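Local coordinates for protein glycerophosphodiester phosphodiesterase (Thermotoga maritima, PDB 1O1Z) that belongs to the glycerophosphoryl diester phosphodiesterase family and folds as a TIM barrel, with a sodium ion bound in the crystal, at residues I108-R113 / E141-T146; D137-K142 / Y148-D153; L46-S51 / D117-I122; I130-D135 / S174-Y179. All blocks are in the same frame, centred on the assembly; numbering follows the deposited sequence.

Contact 1. Residues I108-R113 / E141-T146; sequences IEIKER and EKFKGT
Ile110 and Phe143 form the tightly packed end of this contact, while Arg113 and Glu141 meet at its exposed end. Ile110 is the last residue of strand 105-110, Phe143 is the first residue after helix 136-142 to leave helical geometry, and their side chains approach from opposite directions. Ile110 CD1 lies 4.0 Å from Phe143 CZ, so the far end of the ring receives the isoleucine tip; CG1 follows at 4.1 Å from the same carbon. Phe143 O accepts two bonds from Thr146, from N and from OG1, the latter at 2.7 Å, which ties down the type II beta turn from Phe143 to Thr146.

Toward solvent the packing gives way to charge. Arg113 NH2 makes a salt bridge to Glu141 OE1 of 3.0 Å, somewhat bent (N-H...O 146°) and reaching the oxygen from above the carboxylate plane. The two planes stand 39° apart, and a water completes the link, accepting from Arg113 NH1 and donating to Glu141 OE1. CG of Arg113 is anti to the backbone N (chi1 163°), and the chain bends only further out, at chi3, where the guanidinium comes near Lys142: NH1 is 3.8 Å from CD. The ammonium of Lys142 is itself paired with Asp117, which probably eases the like charge nearby.

Val119 of helix 116-123 and Val48 of strand 43-50 also pack on Ile110, and Phe143 meets Ala116, Leu120 and the ring of Phe131. The contact thus joins the C-terminal end of a barrel strand to the end of helix 136-142, beside helix 116-123.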
# COMPACT_ATOMS: atom_id res chain seq x y z
N ILE A 108 3.89 -2.37 1.13
CA ILE A 108 4.10 -3.05 -0.14
C ILE A 108 2.85 -3.80 -0.53
O ILE A 108 2.50 -4.77 0.11
CB ILE A 108 5.28 -4.05 0.01
CG1 ILE A 108 6.57 -3.35 0.44
CG2 ILE A 108 5.53 -4.83 -1.27
CD1 ILE A 108 7.65 -4.28 0.91
N GLU A 109 2.19 -3.36 -1.60
CA GLU A 109 1.05 -4.07 -2.14
C GLU A 109 1.55 -5.09 -3.13
O GLU A 109 2.16 -4.76 -4.15
CB GLU A 109 0.00 -3.15 -2.78
CG GLU A 109 -1.17 -3.98 -3.30
CD GLU A 109 -2.27 -3.25 -4.03
OE1 GLU A 109 -2.33 -2.00 -3.97
OE2 GLU A 109 -3.07 -3.95 -4.69
N ILE A 110 1.25 -6.35 -2.86
CA ILE A 110 1.64 -7.45 -3.72
C ILE A 110 0.61 -7.55 -4.83
O ILE A 110 -0.56 -7.87 -4.59
CB ILE A 110 1.66 -8.77 -2.95
CG1 ILE A 110 2.42 -8.66 -1.64
CG2 ILE A 110 2.21 -9.85 -3.88
CD1 ILE A 110 3.84 -8.56 -1.81
N LYS A 111 1.03 -7.33 -6.08
CA LYS A 111 0.11 -7.40 -7.20
C LYS A 111 0.00 -8.79 -7.85
O LYS A 111 -0.95 -9.05 -8.60
CB LYS A 111 0.53 -6.37 -8.27
CG LYS A 111 0.37 -4.92 -7.85
CD LYS A 111 -1.11 -4.59 -7.58
CE LYS A 111 -1.46 -3.14 -7.70
NZ LYS A 111 -2.93 -2.93 -7.40
N GLU A 112 1.01 -9.63 -7.59
CA GLU A 112 1.17 -10.95 -8.18
C GLU A 112 1.63 -11.95 -7.14
O GLU A 112 2.65 -11.73 -6.48
CB GLU A 112 2.27 -10.89 -9.26
CG GLU A 112 2.00 -9.88 -10.33
CD GLU A 112 3.13 -9.75 -11.33
OE1 GLU A 112 4.28 -10.24 -11.06
OE2 GLU A 112 2.86 -9.14 -12.37
N ARG A 113 0.89 -13.06 -6.98
CA ARG A 113 1.31 -14.11 -6.04
C ARG A 113 2.72 -14.58 -6.31
O ARG A 113 3.47 -14.86 -5.38
CB ARG A 113 0.34 -15.30 -6.05
CG ARG A 113 0.90 -16.60 -5.42
CD ARG A 113 -0.08 -17.78 -5.44
NE ARG A 113 -1.15 -17.63 -4.43
CZ ARG A 113 -1.08 -18.08 -3.20
NH1 ARG A 113 0.06 -18.67 -2.81
NH2 ARG A 113 -2.12 -17.96 -2.35
N GLU A 141 -1.76 -17.44 3.89
CA GLU A 141 -0.95 -18.61 3.64
C GLU A 141 0.55 -18.37 3.72
O GLU A 141 1.30 -19.24 4.19
CB GLU A 141 -1.31 -19.19 2.26
CG GLU A 141 -2.71 -19.75 2.20
CD GLU A 141 -3.23 -19.97 0.79
OE1 GLU A 141 -2.41 -19.92 -0.16
OE2 GLU A 141 -4.45 -20.21 0.62
N LYS A 142 1.00 -17.22 3.24
CA LYS A 142 2.45 -17.00 3.05
C LYS A 142 3.03 -15.90 3.91
O LYS A 142 4.27 -15.82 4.03
CB LYS A 142 2.76 -16.69 1.58
CG LYS A 142 2.56 -17.89 0.68
CD LYS A 142 3.09 -17.66 -0.74
CE LYS A 142 4.58 -17.79 -0.83
NZ LYS A 142 5.00 -19.21 -1.01
N PHE A 143 2.20 -15.06 4.51
CA PHE A 143 2.70 -13.86 5.22
C PHE A 143 2.54 -13.94 6.74
O PHE A 143 2.70 -12.94 7.43
CB PHE A 143 2.07 -12.61 4.61
CG PHE A 143 2.63 -12.27 3.25
CD1 PHE A 143 2.22 -12.95 2.12
CD2 PHE A 143 3.61 -11.29 3.11
CE1 PHE A 143 2.76 -12.67 0.88
CE2 PHE A 143 4.16 -11.01 1.86
CZ PHE A 143 3.72 -11.68 0.75
N LYS A 144 2.24 -15.12 7.27
CA LYS A 144 2.24 -15.25 8.71
C LYS A 144 3.60 -14.88 9.27
O LYS A 144 4.63 -15.17 8.67
CB LYS A 144 1.84 -16.64 9.17
CG LYS A 144 0.40 -17.06 8.85
CD LYS A 144 -0.58 -16.07 9.42
CE LYS A 144 -2.00 -16.55 9.45
NZ LYS A 144 -2.79 -15.47 10.11
N GLY A 145 3.59 -14.23 10.43
CA GLY A 145 4.82 -13.74 11.01
C GLY A 145 5.37 -12.44 10.46
O GLY A 145 6.49 -12.03 10.78
N THR A 146 4.58 -11.77 9.62
CA THR A 146 4.84 -10.42 9.14
C THR A 146 3.60 -9.59 9.43
O THR A 146 2.53 -10.15 9.73
CB THR A 146 5.10 -10.37 7.61
OG1 THR A 146 3.86 -10.54 6.88
CG2 THR A 146 6.07 -11.43 7.13
O HOH W 1 0.23 -20.12 -0.65

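Contact 2. Residues D137-K142 / Y148-D153; sequences DLLDEK and YGYLID
A chi1 of 65° puts Tyr148 CG between the backbone N and the carbonyl carbon, and one ring face then meets Leu139, whereas Tyr150, with CG anti to its carbonyl carbon (chi1 -67°), sends its hydroxyl to the same carboxylate that Tyr148 reaches. Leu139 CB sits over the Tyr148 face in a CH-pi contact, 3.9 Å from the ring centroid and displaced toward the rim. Further along the leucine, CD1 lies in the plane of the Tyr150 ring at its edge, 3.9 Å from CD1 of that tyrosine, and touches Gly149 O at 3.4 Å.

Asp140 OD1 takes both hydroxyls. Tyr150 OH donates to it on the syn lone pair at 2.6 Å, while the bond from Tyr148 OH is weak at 2.8 Å; that hydroxyl has Lys144 NZ as its stronger partner. Asp140 OD2 forms a salt bridge with Arg166, which probably offsets part of the charge and also pairs with Asp137.

The short helix axis runs nearly antiparallel to the strand (160°), 9.1 Å away, as expected in the beta-alpha-beta unit of strand 129-133, helix 136-142 and strand 148-151. Helix 160-170 lies next to it, supplying Arg166, and strand 148-151 is bonded between strands 129-133 and 174-178.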
# COMPACT_ATOMS: atom_id res chain seq x y z
N ASP A 137 -6.21 -14.80 0.77
CA ASP A 137 -5.66 -16.14 1.02
C ASP A 137 -4.14 -16.12 0.92
O ASP A 137 -3.47 -16.81 1.67
CB ASP A 137 -6.18 -17.18 0.05
CG ASP A 137 -7.66 -17.46 0.17
OD1 ASP A 137 -8.35 -16.99 1.12
OD2 ASP A 137 -8.21 -18.22 -0.66
N LEU A 138 -3.59 -15.38 -0.02
CA LEU A 138 -2.14 -15.29 -0.18
C LEU A 138 -1.50 -14.81 1.11
O LEU A 138 -0.50 -15.36 1.58
CB LEU A 138 -1.78 -14.37 -1.34
CG LEU A 138 -0.30 -13.98 -1.45
CD1 LEU A 138 0.53 -15.21 -1.74
CD2 LEU A 138 -0.14 -12.90 -2.50
N LEU A 139 -2.09 -13.77 1.69
CA LEU A 139 -1.53 -13.19 2.92
C LEU A 139 -1.61 -14.22 4.04
O LEU A 139 -0.63 -14.45 4.76
CB LEU A 139 -2.27 -11.91 3.31
CG LEU A 139 -2.12 -10.79 2.28
CD1 LEU A 139 -3.07 -9.63 2.62
CD2 LEU A 139 -0.69 -10.32 2.17
N ASP A 140 -2.77 -14.84 4.20
CA ASP A 140 -2.94 -15.81 5.29
C ASP A 140 -2.05 -17.04 5.13
O ASP A 140 -1.66 -17.64 6.14
CB ASP A 140 -4.37 -16.28 5.39
CG ASP A 140 -5.35 -15.20 5.77
OD1 ASP A 140 -4.97 -14.19 6.40
OD2 ASP A 140 -6.57 -15.36 5.55
N GLU A 141 -1.76 -17.44 3.89
CA GLU A 141 -0.95 -18.61 3.64
C GLU A 141 0.55 -18.37 3.72
O GLU A 141 1.30 -19.24 4.19
CB GLU A 141 -1.31 -19.19 2.26
CG GLU A 141 -2.71 -19.75 2.20
CD GLU A 141 -3.23 -19.97 0.79
OE1 GLU A 141 -2.41 -19.92 -0.16
OE2 GLU A 141 -4.45 -20.21 0.62
N LYS A 142 1.00 -17.22 3.24
CA LYS A 142 2.45 -17.00 3.05
C LYS A 142 3.03 -15.90 3.91
O LYS A 142 4.27 -15.82 4.03
CB LYS A 142 2.76 -16.69 1.58
CG LYS A 142 2.56 -17.89 0.68
CD LYS A 142 3.09 -17.66 -0.74
CE LYS A 142 4.58 -17.79 -0.83
NZ LYS A 142 5.00 -19.21 -1.01
N TYR A 148 0.67 -7.76 7.97
CA TYR A 148 -0.07 -7.66 6.76
C TYR A 148 -1.41 -7.08 6.97
O TYR A 148 -1.97 -7.11 8.07
CB TYR A 148 -0.15 -8.97 6.01
CG TYR A 148 -0.88 -10.12 6.63
CD1 TYR A 148 -2.28 -10.21 6.57
CD2 TYR A 148 -0.18 -11.20 7.14
CE1 TYR A 148 -2.95 -11.34 7.08
CE2 TYR A 148 -0.83 -12.33 7.61
CZ TYR A 148 -2.23 -12.39 7.58
OH TYR A 148 -2.83 -13.53 8.04
N GLY A 149 -1.90 -6.52 5.86
CA GLY A 149 -3.14 -5.84 5.82
C GLY A 149 -3.98 -6.33 4.66
O GLY A 149 -3.54 -6.42 3.51
N TYR A 150 -5.23 -6.62 4.97
CA TYR A 150 -6.17 -7.00 3.94
C TYR A 150 -6.64 -5.75 3.20
O TYR A 150 -7.15 -4.84 3.82
CB TYR A 150 -7.40 -7.62 4.57
CG TYR A 150 -7.23 -8.96 5.26
CD1 TYR A 150 -6.25 -9.88 4.89
CD2 TYR A 150 -8.15 -9.34 6.24
CE1 TYR A 150 -6.20 -11.15 5.48
CE2 TYR A 150 -8.09 -10.58 6.83
CZ TYR A 150 -7.10 -11.45 6.47
OH TYR A 150 -7.04 -12.70 7.09
N LEU A 151 -6.54 -5.75 1.87
CA LEU A 151 -7.18 -4.73 1.05
C LEU A 151 -8.56 -5.23 0.74
O LEU A 151 -8.71 -6.34 0.23
CB LEU A 151 -6.40 -4.48 -0.24
CG LEU A 151 -5.23 -3.54 -0.04
CD1 LEU A 151 -4.15 -3.71 -1.12
CD2 LEU A 151 -5.79 -2.11 -0.08
N ILE A 152 -9.55 -4.40 0.99
CA ILE A 152 -10.94 -4.80 0.82
C ILE A 152 -11.56 -4.16 -0.41
O ILE A 152 -11.44 -2.95 -0.60
CB ILE A 152 -11.71 -4.40 2.10
CG1 ILE A 152 -11.08 -5.01 3.36
CG2 ILE A 152 -13.18 -4.76 1.96
CD1 ILE A 152 -11.65 -4.46 4.65
N ASP A 153 -12.19 -4.97 -1.25
CA ASP A 153 -12.95 -4.48 -2.40
C ASP A 153 -14.38 -5.01 -2.30
O ASP A 153 -14.76 -5.58 -1.26
CB ASP A 153 -12.24 -4.81 -3.74
CG ASP A 153 -12.19 -6.30 -4.06
OD1 ASP A 153 -13.02 -7.07 -3.57
OD2 ASP A 153 -11.33 -6.79 -4.84

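Contact 3. Residues L46-S51 / D117-I122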
# COMPACT_ATOMS: atom_id res chain seq x y z
N LEU A 46 3.37 1.35 -2.14
CA LEU A 46 3.84 1.06 -3.49
C LEU A 46 3.39 -0.31 -3.92
O LEU A 46 2.91 -1.10 -3.10
CB LEU A 46 5.35 1.23 -3.56
CG LEU A 46 6.21 0.38 -2.63
CD1 LEU A 46 6.35 -1.07 -3.13
CD2 LEU A 46 7.58 1.00 -2.47
N ASP A 47 3.54 -0.62 -5.21
CA ASP A 47 3.03 -1.82 -5.82
C ASP A 47 4.17 -2.62 -6.42
O ASP A 47 5.00 -2.03 -7.09
CB ASP A 47 2.11 -1.42 -6.97
CG ASP A 47 1.07 -0.44 -6.53
OD1 ASP A 47 1.11 0.77 -6.87
OD2 ASP A 47 0.22 -0.82 -5.69
N VAL A 48 4.18 -3.94 -6.19
CA VAL A 48 5.26 -4.79 -6.68
C VAL A 48 4.81 -5.93 -7.58
O VAL A 48 3.74 -6.54 -7.38
CB VAL A 48 6.16 -5.35 -5.54
CG1 VAL A 48 6.88 -4.23 -4.83
CG2 VAL A 48 5.40 -6.23 -4.57
N ARG A 49 5.68 -6.21 -8.56
CA ARG A 49 5.49 -7.23 -9.57
C ARG A 49 6.85 -7.83 -9.93
O ARG A 49 7.89 -7.33 -9.49
CB ARG A 49 4.92 -6.61 -10.84
CG ARG A 49 3.52 -6.06 -10.68
CD ARG A 49 2.98 -5.51 -11.98
NE ARG A 49 1.59 -5.12 -11.81
CZ ARG A 49 0.55 -5.91 -11.93
NH1 ARG A 49 0.66 -7.20 -12.24
NH2 ARG A 49 -0.67 -5.40 -11.76
N LEU A 50 6.84 -8.88 -10.73
CA LEU A 50 8.10 -9.47 -11.21
C LEU A 50 8.44 -9.10 -12.63
O LEU A 50 7.59 -9.09 -13.53
CB LEU A 50 8.07 -10.98 -11.18
CG LEU A 50 8.03 -11.68 -9.86
CD1 LEU A 50 8.16 -13.19 -10.13
CD2 LEU A 50 9.09 -11.18 -8.90
N SER A 51 9.73 -8.85 -12.83
CA SER A 51 10.31 -8.73 -14.15
C SER A 51 10.56 -10.12 -14.74
O SER A 51 10.39 -11.15 -14.06
CB SER A 51 11.65 -7.98 -14.06
OG SER A 51 12.58 -8.77 -13.32
N ASP A 117 7.39 -14.77 -2.80
CA ASP A 117 8.59 -15.35 -2.20
C ASP A 117 9.79 -14.40 -2.32
O ASP A 117 10.55 -14.22 -1.36
CB ASP A 117 8.92 -16.69 -2.83
CG ASP A 117 7.99 -17.81 -2.36
OD1 ASP A 117 7.34 -17.69 -1.30
OD2 ASP A 117 7.87 -18.86 -2.99
N ALA A 118 9.96 -13.78 -3.50
CA ALA A 118 11.04 -12.82 -3.70
C ALA A 118 10.92 -11.59 -2.81
O ALA A 118 11.91 -11.07 -2.30
CB ALA A 118 11.12 -12.41 -5.15
N VAL A 119 9.70 -11.11 -2.62
CA VAL A 119 9.45 -9.98 -1.75
C VAL A 119 9.81 -10.34 -0.31
O VAL A 119 10.45 -9.55 0.38
CB VAL A 119 7.99 -9.52 -1.83
CG1 VAL A 119 7.64 -8.54 -0.71
CG2 VAL A 119 7.72 -8.89 -3.20
N LEU A 120 9.39 -11.51 0.15
CA LEU A 120 9.68 -11.93 1.53
C LEU A 120 11.18 -12.06 1.75
O LEU A 120 11.68 -11.67 2.80
CB LEU A 120 8.93 -13.19 1.88
CG LEU A 120 7.43 -12.91 2.08
CD1 LEU A 120 6.61 -14.19 2.04
CD2 LEU A 120 7.22 -12.13 3.43
N GLU A 121 11.91 -12.57 0.77
CA GLU A 121 13.34 -12.74 0.93
C GLU A 121 14.04 -11.40 1.07
O GLU A 121 14.87 -11.22 1.99
CB GLU A 121 13.90 -13.57 -0.24
CG GLU A 121 15.36 -13.96 -0.07
CD GLU A 121 15.63 -14.75 1.20
OE1 GLU A 121 14.77 -15.58 1.62
OE2 GLU A 121 16.72 -14.56 1.79
N ILE A 122 13.71 -10.44 0.20
CA ILE A 122 14.39 -9.15 0.23
C ILE A 122 13.97 -8.36 1.47
O ILE A 122 14.73 -7.52 1.98
CB ILE A 122 14.14 -8.35 -1.06
CG1 ILE A 122 15.12 -7.17 -1.11
CG2 ILE A 122 12.73 -7.90 -1.18
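Val48 and Val119 are the residues whose CA atoms come nearest, 8.3 Å apart, and those of Leu50 and Ala118 follow at 8.7 Å. Residues 46-50 are extended, part of strand 43-50 of the TIM barrel; residues 117-122 are a turn and a half of helix 116-123, which lies outside the barrel wall. Val48 and Leu50, two positions apart on the strand, meet the consecutive helix residues Val119 and Ala118. The layer between them is wholly apolar.

Val48 and Val119 cross obliquely and touch by one methyl each. On the strand residue CG2 lies between the backbone N and the carbonyl carbon, and on the helix residue CG2 is anti to the carbonyl carbon, a placement that turns the two methyls toward each other. Leu50 joins through its end alone. The interface is small, 102 Å² in total, and Val56 of strand 56-58 lies beside it, touching Val48, Ala118 and Val119.

Val48 CG2 comes to 3.8 Å from Val119 CG2, whereas Leu50 CD2 stops 4.4 Å from the methyl CB of Ala118.

Contact 4. Residues I130-D135 / S174-Y179; sequences IFSSFD and SLHVPY
A buried histidine, His176, faces Ile130 and Ser132 across two strands that are not adjacent in the sheet, and the polar link between the segments runs through a water. That water lies 2.8 Å from Ser132 OG and 2.9 Å from His176 ND1, bridging two polar atoms that stand 4.2 Å apart. The other ring nitrogen, NE2, hydrogen-bonds to Ser174 OG at 2.8 Å, within its own strand. Both nitrogens thus have partners, and the two bonds together limit the rotation of the imidazole.

Apolar atoms fill in around this polar line. The Ile130 methyl CG2, anti to the backbone N, meets the ring at its edge and near its plane, 4.0 Å from NE2, and also lies 3.8 Å from Ser174 OG. Ser132 CB approaches the ring obliquely, 4.0 Å from CE1. Its hydroxyl has a further partner in Asn107 ND2.

Both strands belong to the parallel wall of the TIM barrel, where strand 148-151 lies between them and bonds to each. Their short axes, 8.7 Å apart at closest, cross at -46°, consistent with the twist of the wall across one intervening strand. The contacting side chains alternate along each strand, Ile130 with Ser132 and Ser174 with His176, and all four point into the barrel interior. Phe202 of strand 200-204 meets the His176 ring and touches Ile130. At the end of strand 129-133, Ser133 OG accepts from the backbone N of Asp135 in an ST turn, and Asp135 then N-caps helix 136-142, with OD1 accepting from Leu138 N.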
# COMPACT_ATOMS: atom_id res chain seq x y z
N ILE A 130 4.65 -3.14 5.84
CA ILE A 130 3.31 -3.70 5.87
C ILE A 130 3.04 -4.28 4.49
O ILE A 130 3.14 -3.57 3.50
CB ILE A 130 2.24 -2.63 6.17
CG1 ILE A 130 2.47 -1.95 7.50
CG2 ILE A 130 0.85 -3.28 6.16
CD1 ILE A 130 1.67 -0.63 7.66
N PHE A 131 2.74 -5.58 4.42
CA PHE A 131 2.39 -6.25 3.15
C PHE A 131 0.90 -6.24 3.00
O PHE A 131 0.19 -6.64 3.92
CB PHE A 131 2.90 -7.69 3.14
CG PHE A 131 4.38 -7.77 3.40
CD1 PHE A 131 5.29 -7.45 2.37
CD2 PHE A 131 4.88 -8.08 4.66
CE1 PHE A 131 6.68 -7.51 2.63
CE2 PHE A 131 6.25 -8.10 4.89
CZ PHE A 131 7.14 -7.81 3.84
N SER A 132 0.39 -5.83 1.86
CA SER A 132 -1.03 -5.85 1.64
C SER A 132 -1.33 -6.45 0.28
O SER A 132 -0.46 -6.58 -0.60
CB SER A 132 -1.64 -4.46 1.76
OG SER A 132 -1.04 -3.55 0.85
N SER A 133 -2.58 -6.86 0.13
CA SER A 133 -3.05 -7.47 -1.11
C SER A 133 -4.55 -7.59 -1.05
O SER A 133 -5.15 -7.74 0.02
CB SER A 133 -2.42 -8.85 -1.32
OG SER A 133 -2.84 -9.42 -2.57
N PHE A 134 -5.19 -7.57 -2.23
CA PHE A 134 -6.59 -7.96 -2.33
C PHE A 134 -6.77 -9.50 -2.30
O PHE A 134 -7.88 -10.01 -2.15
CB PHE A 134 -7.20 -7.38 -3.63
CG PHE A 134 -7.39 -5.88 -3.62
CD1 PHE A 134 -8.52 -5.33 -3.04
CD2 PHE A 134 -6.44 -5.04 -4.16
CE1 PHE A 134 -8.72 -3.94 -3.04
CE2 PHE A 134 -6.62 -3.66 -4.13
CZ PHE A 134 -7.76 -3.12 -3.55
N ASP A 135 -5.64 -10.22 -2.43
CA ASP A 135 -5.60 -11.69 -2.36
C ASP A 135 -5.42 -12.11 -0.90
O ASP A 135 -4.31 -12.27 -0.39
CB ASP A 135 -4.44 -12.15 -3.23
CG ASP A 135 -4.40 -13.63 -3.48
OD1 ASP A 135 -5.03 -14.42 -2.73
OD2 ASP A 135 -3.69 -14.08 -4.45
N SER A 174 -3.51 -5.09 9.98
CA SER A 174 -4.27 -3.93 9.52
C SER A 174 -5.35 -4.33 8.52
O SER A 174 -5.34 -5.43 7.93
CB SER A 174 -3.32 -2.92 8.89
OG SER A 174 -2.54 -3.50 7.86
N LEU A 175 -6.31 -3.42 8.37
CA LEU A 175 -7.34 -3.51 7.34
C LEU A 175 -7.29 -2.23 6.55
O LEU A 175 -7.25 -1.15 7.13
CB LEU A 175 -8.71 -3.67 7.97
CG LEU A 175 -8.88 -4.92 8.83
CD1 LEU A 175 -10.21 -4.89 9.57
CD2 LEU A 175 -8.79 -6.19 7.98
N HIS A 176 -7.24 -2.36 5.23
CA HIS A 176 -7.08 -1.23 4.32
C HIS A 176 -8.38 -1.12 3.56
O HIS A 176 -8.63 -1.89 2.64
CB HIS A 176 -5.90 -1.49 3.39
CG HIS A 176 -4.58 -1.64 4.10
ND1 HIS A 176 -3.38 -1.32 3.50
CD2 HIS A 176 -4.28 -2.08 5.35
CE1 HIS A 176 -2.39 -1.56 4.35
NE2 HIS A 176 -2.91 -2.03 5.48
N VAL A 177 -9.20 -0.17 3.97
CA VAL A 177 -10.59 -0.10 3.53
C VAL A 177 -10.81 1.14 2.68
O VAL A 177 -10.22 2.20 2.88
CB VAL A 177 -11.55 -0.15 4.73
CG1 VAL A 177 -11.17 -1.30 5.68
CG2 VAL A 177 -11.52 1.08 5.46
N PRO A 178 -11.66 1.04 1.68
CA PRO A 178 -12.01 2.21 0.89
C PRO A 178 -12.71 3.21 1.78
O PRO A 178 -13.51 2.84 2.62
CB PRO A 178 -12.94 1.68 -0.19
CG PRO A 178 -13.26 0.29 0.19
CD PRO A 178 -12.35 -0.18 1.22
N TYR A 179 -12.44 4.50 1.61
CA TYR A 179 -13.11 5.47 2.49
C TYR A 179 -14.64 5.48 2.41
O TYR A 179 -15.32 5.88 3.35
CB TYR A 179 -12.53 6.88 2.29
CG TYR A 179 -12.70 7.46 0.92
CD1 TYR A 179 -13.86 8.13 0.56
CD2 TYR A 179 -11.65 7.41 -0.01
CE1 TYR A 179 -14.00 8.70 -0.68
CE2 TYR A 179 -11.77 7.99 -1.24
CZ TYR A 179 -12.94 8.63 -1.58
OH TYR A 179 -13.06 9.19 -2.83
O HOH W 2 -2.33 -1.08 0.85

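From the N terminus, contact 3 comes first, closing a long loop from strand 43-50 to helix 116-123. Contact 1 opens inside that loop, on strand 105-110, and closes beyond it after helix 136-142, so the two cross. Contact 4 opens on strand 129-133, within contact 1, and closes on strand 174-178, crossing contact 1 in turn. Contact 2 is nested inside contact 4 and begins on the helix where contact 1 ends, sharing Glu141 and Lys142 with it. The Lys142-Asp117 pair ties contact 1 to contact 3. Contacts 2 and 3 join barrel strands to outer helices, contact 1 joins a strand end to a helix end and the turn after it, and contact 4 joins strand to strand.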